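Local coordinates for protein cytosol aminopeptidase (PDB 3KZW) that probably removes amino acids one at a time from the N-terminus of peptides, as a metal-dependent leucyl aminopeptidase assembled from six subunits, at residues Ile96-Gly101 against Asp135-Lys140; Pro384-Asp389 against Lys414-Asp419; Asn418-Ile423 against Pro477-Asp482. All blocks are in the same frame, centred on the assembly; numbering follows the deposited sequence.

Contact 1: Ile96-Gly101 against Asp135-Lys140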
# COMPACT_ATOMS: atom_id res chain seq x y z
N ILE A 96 -45.58 11.95 -28.92
CA ILE A 96 -44.37 11.93 -28.11
C ILE A 96 -44.19 13.28 -27.43
O ILE A 96 -44.08 14.32 -28.09
CB ILE A 96 -43.12 11.55 -28.93
CG1 ILE A 96 -43.28 10.14 -29.51
CG2 ILE A 96 -41.86 11.63 -28.07
CD1 ILE A 96 -42.30 9.80 -30.61
N THR A 97 -44.17 13.25 -26.10
CA THR A 97 -44.11 14.44 -25.28
C THR A 97 -42.78 14.51 -24.54
O THR A 97 -42.33 13.51 -23.96
CB THR A 97 -45.30 14.46 -24.29
OG1 THR A 97 -46.42 15.09 -24.93
CG2 THR A 97 -44.97 15.21 -23.00
N VAL A 98 -42.15 15.68 -24.58
CA VAL A 98 -40.97 15.96 -23.75
C VAL A 98 -41.24 17.19 -22.87
O VAL A 98 -41.67 18.23 -23.37
CB VAL A 98 -39.66 16.10 -24.59
CG1 VAL A 98 -39.78 17.20 -25.63
CG2 VAL A 98 -38.45 16.31 -23.69
N GLY A 99 -41.01 17.04 -21.57
CA GLY A 99 -41.24 18.12 -20.62
C GLY A 99 -40.27 19.28 -20.77
O GLY A 99 -39.09 19.08 -21.07
N LEU A 100 -40.78 20.49 -20.56
CA LEU A 100 -39.98 21.71 -20.69
C LEU A 100 -39.80 22.43 -19.35
O LEU A 100 -38.96 23.32 -19.23
CB LEU A 100 -40.60 22.66 -21.71
CG LEU A 100 -41.05 22.12 -23.07
CD1 LEU A 100 -41.89 23.16 -23.78
CD2 LEU A 100 -39.87 21.70 -23.94
N GLY A 101 -40.59 22.03 -18.36
CA GLY A 101 -40.59 22.67 -17.05
C GLY A 101 -41.19 24.06 -17.11
O GLY A 101 -42.00 24.36 -17.99
N ASP A 135 -43.18 25.23 -32.61
CA ASP A 135 -43.76 26.36 -31.87
C ASP A 135 -43.97 26.08 -30.39
O ASP A 135 -44.01 27.01 -29.58
CB ASP A 135 -45.07 26.80 -32.52
CG ASP A 135 -44.88 27.46 -33.88
OD1 ASP A 135 -43.73 27.78 -34.24
OD2 ASP A 135 -45.89 27.67 -34.58
N SER A 136 -44.10 24.80 -30.04
CA SER A 136 -44.29 24.39 -28.65
C SER A 136 -42.99 24.41 -27.86
O SER A 136 -43.00 24.31 -26.63
CB SER A 136 -44.94 23.00 -28.58
OG SER A 136 -44.08 22.00 -29.09
N PHE A 137 -41.87 24.53 -28.57
CA PHE A 137 -40.54 24.56 -27.95
C PHE A 137 -40.01 25.99 -27.77
O PHE A 137 -39.13 26.22 -26.95
CB PHE A 137 -39.55 23.74 -28.78
CG PHE A 137 -39.75 22.26 -28.67
CD1 PHE A 137 -40.69 21.61 -29.46
CD2 PHE A 137 -39.00 21.51 -27.77
CE1 PHE A 137 -40.88 20.24 -29.36
CE2 PHE A 137 -39.18 20.13 -27.67
CZ PHE A 137 -40.12 19.50 -28.47
N ILE A 138 -40.57 26.92 -28.54
CA ILE A 138 -40.14 28.31 -28.54
C ILE A 138 -41.07 29.15 -27.67
O ILE A 138 -42.29 29.13 -27.86
CB ILE A 138 -40.10 28.89 -29.97
CG1 ILE A 138 -39.23 28.01 -30.87
CG2 ILE A 138 -39.62 30.34 -29.97
CD1 ILE A 138 -39.60 28.07 -32.35
N SER A 139 -40.49 29.88 -26.73
CA SER A 139 -41.27 30.72 -25.84
C SER A 139 -40.95 32.18 -26.05
O SER A 139 -40.00 32.54 -26.76
CB SER A 139 -41.03 30.33 -24.38
OG SER A 139 -39.75 30.75 -23.94
N LYS A 140 -41.77 33.03 -25.43
CA LYS A 140 -41.56 34.47 -25.38
C LYS A 140 -40.26 34.82 -24.64
O LYS A 140 -39.70 35.90 -24.84
CB LYS A 140 -42.76 35.13 -24.68
CG LYS A 140 -43.17 34.44 -23.37
CD LYS A 140 -44.45 35.00 -22.76
CE LYS A 140 -45.70 34.31 -23.28
NZ LYS A 140 -46.84 34.45 -22.34

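Contact 2: Pro384-Asp389 against Lys414-Asp419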
# COMPACT_ATOMS: atom_id res chain seq x y z
N PRO A 384 1.55 34.14 -32.61
CA PRO A 384 0.11 34.21 -32.45
C PRO A 384 -0.30 35.31 -31.48
O PRO A 384 0.52 35.78 -30.69
CB PRO A 384 -0.24 32.83 -31.86
CG PRO A 384 1.07 32.16 -31.53
CD PRO A 384 2.16 33.15 -31.71
N SER A 385 -1.57 35.72 -31.54
CA SER A 385 -2.11 36.71 -30.62
C SER A 385 -2.37 36.08 -29.26
O SER A 385 -2.28 36.75 -28.22
CB SER A 385 -3.40 37.33 -31.17
OG SER A 385 -4.39 36.34 -31.37
N VAL A 386 -2.68 34.78 -29.27
CA VAL A 386 -2.92 34.00 -28.05
C VAL A 386 -2.61 32.53 -28.30
O VAL A 386 -2.81 32.02 -29.41
CB VAL A 386 -4.38 34.18 -27.51
CG1 VAL A 386 -5.41 33.59 -28.47
CG2 VAL A 386 -4.52 33.60 -26.11
N ILE A 387 -2.10 31.85 -27.27
CA ILE A 387 -1.87 30.41 -27.32
C ILE A 387 -2.80 29.73 -26.33
O ILE A 387 -2.86 30.11 -25.16
CB ILE A 387 -0.39 30.05 -27.02
CG1 ILE A 387 0.55 30.68 -28.05
CG2 ILE A 387 -0.20 28.52 -26.99
CD1 ILE A 387 2.03 30.59 -27.70
N MET A 388 -3.54 28.74 -26.81
CA MET A 388 -4.40 27.93 -25.96
C MET A 388 -4.04 26.46 -26.11
O MET A 388 -4.08 25.92 -27.22
CB MET A 388 -5.87 28.14 -26.30
CG MET A 388 -6.39 29.52 -25.97
SD MET A 388 -8.11 29.74 -26.45
CE MET A 388 -8.24 31.52 -26.37
N ASP A 389 -3.67 25.83 -25.01
CA ASP A 389 -3.36 24.40 -25.04
C ASP A 389 -4.42 23.58 -24.30
O ASP A 389 -5.00 24.04 -23.32
CB ASP A 389 -1.94 24.12 -24.52
CG ASP A 389 -1.83 24.20 -23.01
OD1 ASP A 389 -2.24 23.24 -22.32
OD2 ASP A 389 -1.30 25.21 -22.50
N LYS A 414 -5.12 37.45 -18.68
CA LYS A 414 -6.18 37.56 -17.68
C LYS A 414 -7.53 37.92 -18.30
O LYS A 414 -8.57 37.41 -17.87
CB LYS A 414 -5.79 38.61 -16.63
CG LYS A 414 -6.38 38.39 -15.25
CD LYS A 414 -5.82 39.41 -14.26
CE LYS A 414 -5.87 38.89 -12.81
NZ LYS A 414 -7.27 38.65 -12.31
N VAL A 415 -7.51 38.79 -19.30
CA VAL A 415 -8.73 39.30 -19.95
C VAL A 415 -9.41 38.22 -20.80
O VAL A 415 -10.61 37.97 -20.64
CB VAL A 415 -8.45 40.58 -20.78
CG1 VAL A 415 -9.68 41.00 -21.57
CG2 VAL A 415 -8.00 41.72 -19.86
N ILE A 416 -8.64 37.58 -21.68
CA ILE A 416 -9.16 36.53 -22.56
C ILE A 416 -9.70 35.35 -21.76
O ILE A 416 -10.71 34.75 -22.13
CB ILE A 416 -8.11 36.07 -23.62
CG1 ILE A 416 -7.77 37.22 -24.57
CG2 ILE A 416 -8.62 34.87 -24.42
CD1 ILE A 416 -6.53 37.00 -25.41
N LEU A 417 -9.06 35.04 -20.63
CA LEU A 417 -9.54 33.98 -19.75
C LEU A 417 -10.91 34.31 -19.15
O LEU A 417 -11.82 33.47 -19.17
CB LEU A 417 -8.54 33.65 -18.64
CG LEU A 417 -8.97 32.53 -17.68
CD1 LEU A 417 -9.09 31.19 -18.38
CD2 LEU A 417 -8.05 32.43 -16.48
N ASN A 418 -11.05 35.52 -18.63
CA ASN A 418 -12.31 35.98 -18.05
C ASN A 418 -13.49 35.86 -19.01
O ASN A 418 -14.60 35.52 -18.59
CB ASN A 418 -12.18 37.41 -17.53
CG ASN A 418 -11.69 37.47 -16.09
OD1 ASN A 418 -10.98 36.57 -15.63
ND2 ASN A 418 -12.07 38.52 -15.38
N ASP A 419 -13.24 36.13 -20.29
CA ASP A 419 -14.27 35.97 -21.31
C ASP A 419 -14.63 34.51 -21.50
O ASP A 419 -15.81 34.17 -21.63
CB ASP A 419 -13.81 36.57 -22.64
CG ASP A 419 -13.57 38.07 -22.56
OD1 ASP A 419 -14.21 38.73 -21.71
OD2 ASP A 419 -12.74 38.58 -23.34

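Contact 3: Asn418-Ile423 against Pro477-Asp482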
# COMPACT_ATOMS: atom_id res chain seq x y z
N ASN A 418 -11.05 35.52 -18.63
CA ASN A 418 -12.31 35.98 -18.05
C ASN A 418 -13.49 35.86 -19.01
O ASN A 418 -14.60 35.52 -18.59
CB ASN A 418 -12.18 37.41 -17.53
CG ASN A 418 -11.69 37.47 -16.09
OD1 ASN A 418 -10.98 36.57 -15.63
ND2 ASN A 418 -12.07 38.52 -15.38
N ASP A 419 -13.24 36.13 -20.29
CA ASP A 419 -14.27 35.97 -21.31
C ASP A 419 -14.63 34.51 -21.50
O ASP A 419 -15.81 34.17 -21.63
CB ASP A 419 -13.81 36.57 -22.64
CG ASP A 419 -13.57 38.07 -22.56
OD1 ASP A 419 -14.21 38.73 -21.71
OD2 ASP A 419 -12.74 38.58 -23.34
N ILE A 420 -13.62 33.65 -21.50
CA ILE A 420 -13.81 32.22 -21.68
C ILE A 420 -14.53 31.59 -20.49
O ILE A 420 -15.41 30.74 -20.66
CB ILE A 420 -12.47 31.50 -22.01
CG1 ILE A 420 -12.04 31.84 -23.44
CG2 ILE A 420 -12.59 29.98 -21.84
CD1 ILE A 420 -10.60 31.52 -23.74
N LEU A 421 -14.17 32.02 -19.28
CA LEU A 421 -14.84 31.56 -18.07
C LEU A 421 -16.32 31.95 -18.06
O LEU A 421 -17.16 31.22 -17.54
CB LEU A 421 -14.15 32.10 -16.81
CG LEU A 421 -12.73 31.62 -16.48
CD1 LEU A 421 -12.17 32.41 -15.30
CD2 LEU A 421 -12.68 30.13 -16.19
N GLN A 422 -16.63 33.10 -18.66
CA GLN A 422 -18.02 33.54 -18.83
C GLN A 422 -18.76 32.71 -19.87
O GLN A 422 -19.86 32.23 -19.62
CB GLN A 422 -18.09 35.02 -19.20
CG GLN A 422 -18.51 35.94 -18.06
CD GLN A 422 -19.95 35.72 -17.64
OE1 GLN A 422 -20.85 35.64 -18.48
NE2 GLN A 422 -20.18 35.62 -16.33
N ILE A 423 -18.13 32.55 -21.04
CA ILE A 423 -18.72 31.81 -22.15
C ILE A 423 -19.02 30.37 -21.76
O ILE A 423 -20.10 29.85 -22.05
CB ILE A 423 -17.80 31.86 -23.40
CG1 ILE A 423 -17.88 33.23 -24.07
CG2 ILE A 423 -18.16 30.76 -24.40
CD1 ILE A 423 -16.69 33.57 -24.96
N PRO A 477 0.44 35.85 -24.64
CA PRO A 477 -0.76 35.44 -23.92
C PRO A 477 -1.04 33.94 -24.07
O PRO A 477 -1.16 33.44 -25.19
CB PRO A 477 -1.86 36.26 -24.60
CG PRO A 477 -1.17 37.52 -24.98
CD PRO A 477 0.23 37.12 -25.36
N HIS A 478 -1.11 33.25 -22.94
CA HIS A 478 -1.20 31.79 -22.92
C HIS A 478 -2.25 31.33 -21.91
O HIS A 478 -2.21 31.71 -20.74
CB HIS A 478 0.17 31.19 -22.56
CG HIS A 478 0.28 29.71 -22.78
ND1 HIS A 478 1.48 29.10 -23.06
CD2 HIS A 478 -0.65 28.73 -22.78
CE1 HIS A 478 1.29 27.80 -23.20
NE2 HIS A 478 0.00 27.55 -23.04
N ILE A 479 -3.19 30.51 -22.37
CA ILE A 479 -4.13 29.84 -21.48
C ILE A 479 -3.96 28.32 -21.56
O ILE A 479 -4.00 27.73 -22.64
CB ILE A 479 -5.60 30.22 -21.74
CG1 ILE A 479 -5.79 31.74 -21.69
CG2 ILE A 479 -6.51 29.55 -20.71
CD1 ILE A 479 -7.13 32.22 -22.19
N HIS A 480 -3.77 27.70 -20.40
CA HIS A 480 -3.60 26.25 -20.30
C HIS A 480 -4.87 25.61 -19.72
O HIS A 480 -5.34 26.00 -18.65
CB HIS A 480 -2.37 25.93 -19.44
CG HIS A 480 -2.29 24.50 -19.01
ND1 HIS A 480 -2.14 23.46 -19.90
CD2 HIS A 480 -2.34 23.93 -17.77
CE1 HIS A 480 -2.11 22.31 -19.23
NE2 HIS A 480 -2.22 22.58 -17.94
N PHE A 481 -5.41 24.63 -20.44
CA PHE A 481 -6.61 23.93 -20.02
C PHE A 481 -6.32 22.48 -19.63
O PHE A 481 -6.04 21.64 -20.49
CB PHE A 481 -7.67 23.95 -21.12
CG PHE A 481 -8.23 25.31 -21.42
CD1 PHE A 481 -9.13 25.92 -20.55
CD2 PHE A 481 -7.86 25.99 -22.58
CE1 PHE A 481 -9.66 27.18 -20.83
CE2 PHE A 481 -8.39 27.24 -22.87
CZ PHE A 481 -9.29 27.84 -21.99
N ASP A 482 -6.38 22.20 -18.33
CA ASP A 482 -6.23 20.84 -17.82
C ASP A 482 -7.60 20.17 -17.78
O ASP A 482 -8.41 20.44 -16.90
CB ASP A 482 -5.57 20.83 -16.44
CG ASP A 482 -4.92 19.49 -16.09
OD1 ASP A 482 -5.30 18.45 -16.67
OD2 ASP A 482 -4.02 19.48 -15.23

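Contact 1: Ile96-Gly101 against Asp135-Lys140
Phe137 brings CD2, CE2 and CZ of its ring to Val98 and Leu100, joining the loop after strand 129-133 to strand 91-101. The contact lies in the N-terminal domain of the cytosol aminopeptidase family, an alpha/beta domain built on a mixed six-stranded sheet. Val98 CG1 comes 3.6 Å from Phe137 CE2 and nearly as close to Phe137 CZ. Leu100 CD2 meets the ring nearer its root, 3.9 Å from Phe137 CD2. Both aliphatic side chains cross the phenylalanine at about a right angle, and both methyls reach the ring obliquely. These side chains meet through apolar atoms, and no hydrogen bond spans the two segments.

The valine methyl used here sits between the backbone N and the carbonyl carbon (chi1 58°). Phe137 swings its ring away from its own carbonyl carbon (chi1 -73°), and this turns CD2 and CE2 of the ring toward the strand. Helix 108-124 packs against the same residues: Ile114 touches Val98, Leu100 and Phe137, and Trp115 stacks on the Phe137 ring. The loop is held by polar bonds as well. Arg106 binds the carbonyl of Phe137, and Ser136 OG bonds to Leu133 O and Gly43 N. The second methyl of Leu100 turns to the loop backbone, with CD1 3.3 Å from Ser136 O.

Contact 2: Pro384-Asp389 against Lys414-Asp419
Two torsions direct the branches of Ile416 toward strand 386-391. With chi1 at -64°, CG1 lies anti to the carbonyl carbon and CG2 anti to the backbone N. The second torsion (chi2 166°) stretches the longer branch, so CD1 stands well forward of the helix. From the strand, Met388 is extended beyond CG, which carries its CE toward the helix.

This is a helix packed on the face of the mixed beta-sheet in the catalytic domain, an alpha/beta fold. Helix 414-426 supplies Ile416, and the strand supplies Val386 and Met388. These two are alternate residues, and both point to the helix side. Ile416 divides its branches between them. Ile416 CD1 lies 4.0 Å from Val386 CG2 and only slightly farther from Val386 CB. Ile416 CG2 meets Met388. The isoleucine runs at a slant to each partner.

No hydrogen bond crosses between the segments, and their backbones stay well apart: the CA atoms of Val386 and Ile416 are 8.7 Å from each other. The two segments meet through side chains. Trp511 of helix 505-512 touches all three residues, and Ile508 of the same helix touches Met388. Ile479 of the neighbouring strand 478-482 also touches Ile416. Val386 and Met388 are buried, whereas Ile416 is partly exposed. At the methionine end of the contact, Met388 CE lies 3.9 Å from Ile416 CG2.

Contact 3: Asn418-Ile423 against Pro477-Asp482
Ile420 overlaps the outer end of the Phe481 ring with one branch and meets Ile479 with the other. Its CG2 lies 3.9 Å from Phe481 CZ and a little farther from CE1. The methyl approaches the ring obliquely, and the two side chains cross at a slant. The longer branch goes to the isoleucine. There the side chains meet tip to tip, with Ile420 CD1 3.9 Å from Ile479 CD1.

A chi1 of -67° directs the Phe481 ring so that its CZ meets the helix. Within the strand, Ile479 CG2 lies over one face of the ring, 3.5 Å above its plane and toward the rim. Ile479 thus touches the helix with CD1 and the Phe481 ring with CG2. All three residues are buried, and the interface between the segments has no hydrogen bond.

The contact seats helix 414-426 on strand 478-482 of the catalytic-domain sheet. This strand runs between parallel strand 386-391 and antiparallel strand 406-411. On strand 386-391, Met388 touches Ile420 and the Phe390 ring meets that of Phe481. Thr507 and Trp511 of helix 505-512 also touch Ile420.

How the contacts relate
Contacts 2 and 3 form one continuous packing layer in the catalytic domain, their centres about 6 Å apart. Both use helix 414-426, share Asn418 and Asp419, and reach neighbouring parallel strands, 386-391 and 478-482, of one sheet. Ile416 and Ile420, about one turn apart, each touch both strands. Asp389 probably hydrogen-bonds His478 and His480, tying the strands together through side chains. Contact 1 comes first along the chain and belongs to the N-terminal domain, with its own sheet. Its centre is about 37 Å from that of contact 2 and 34 Å from that of contact 3. Contact 1 is thus local to the N-terminal domain, while contacts 2 and 3 attach one helix to the catalytic-domain sheet.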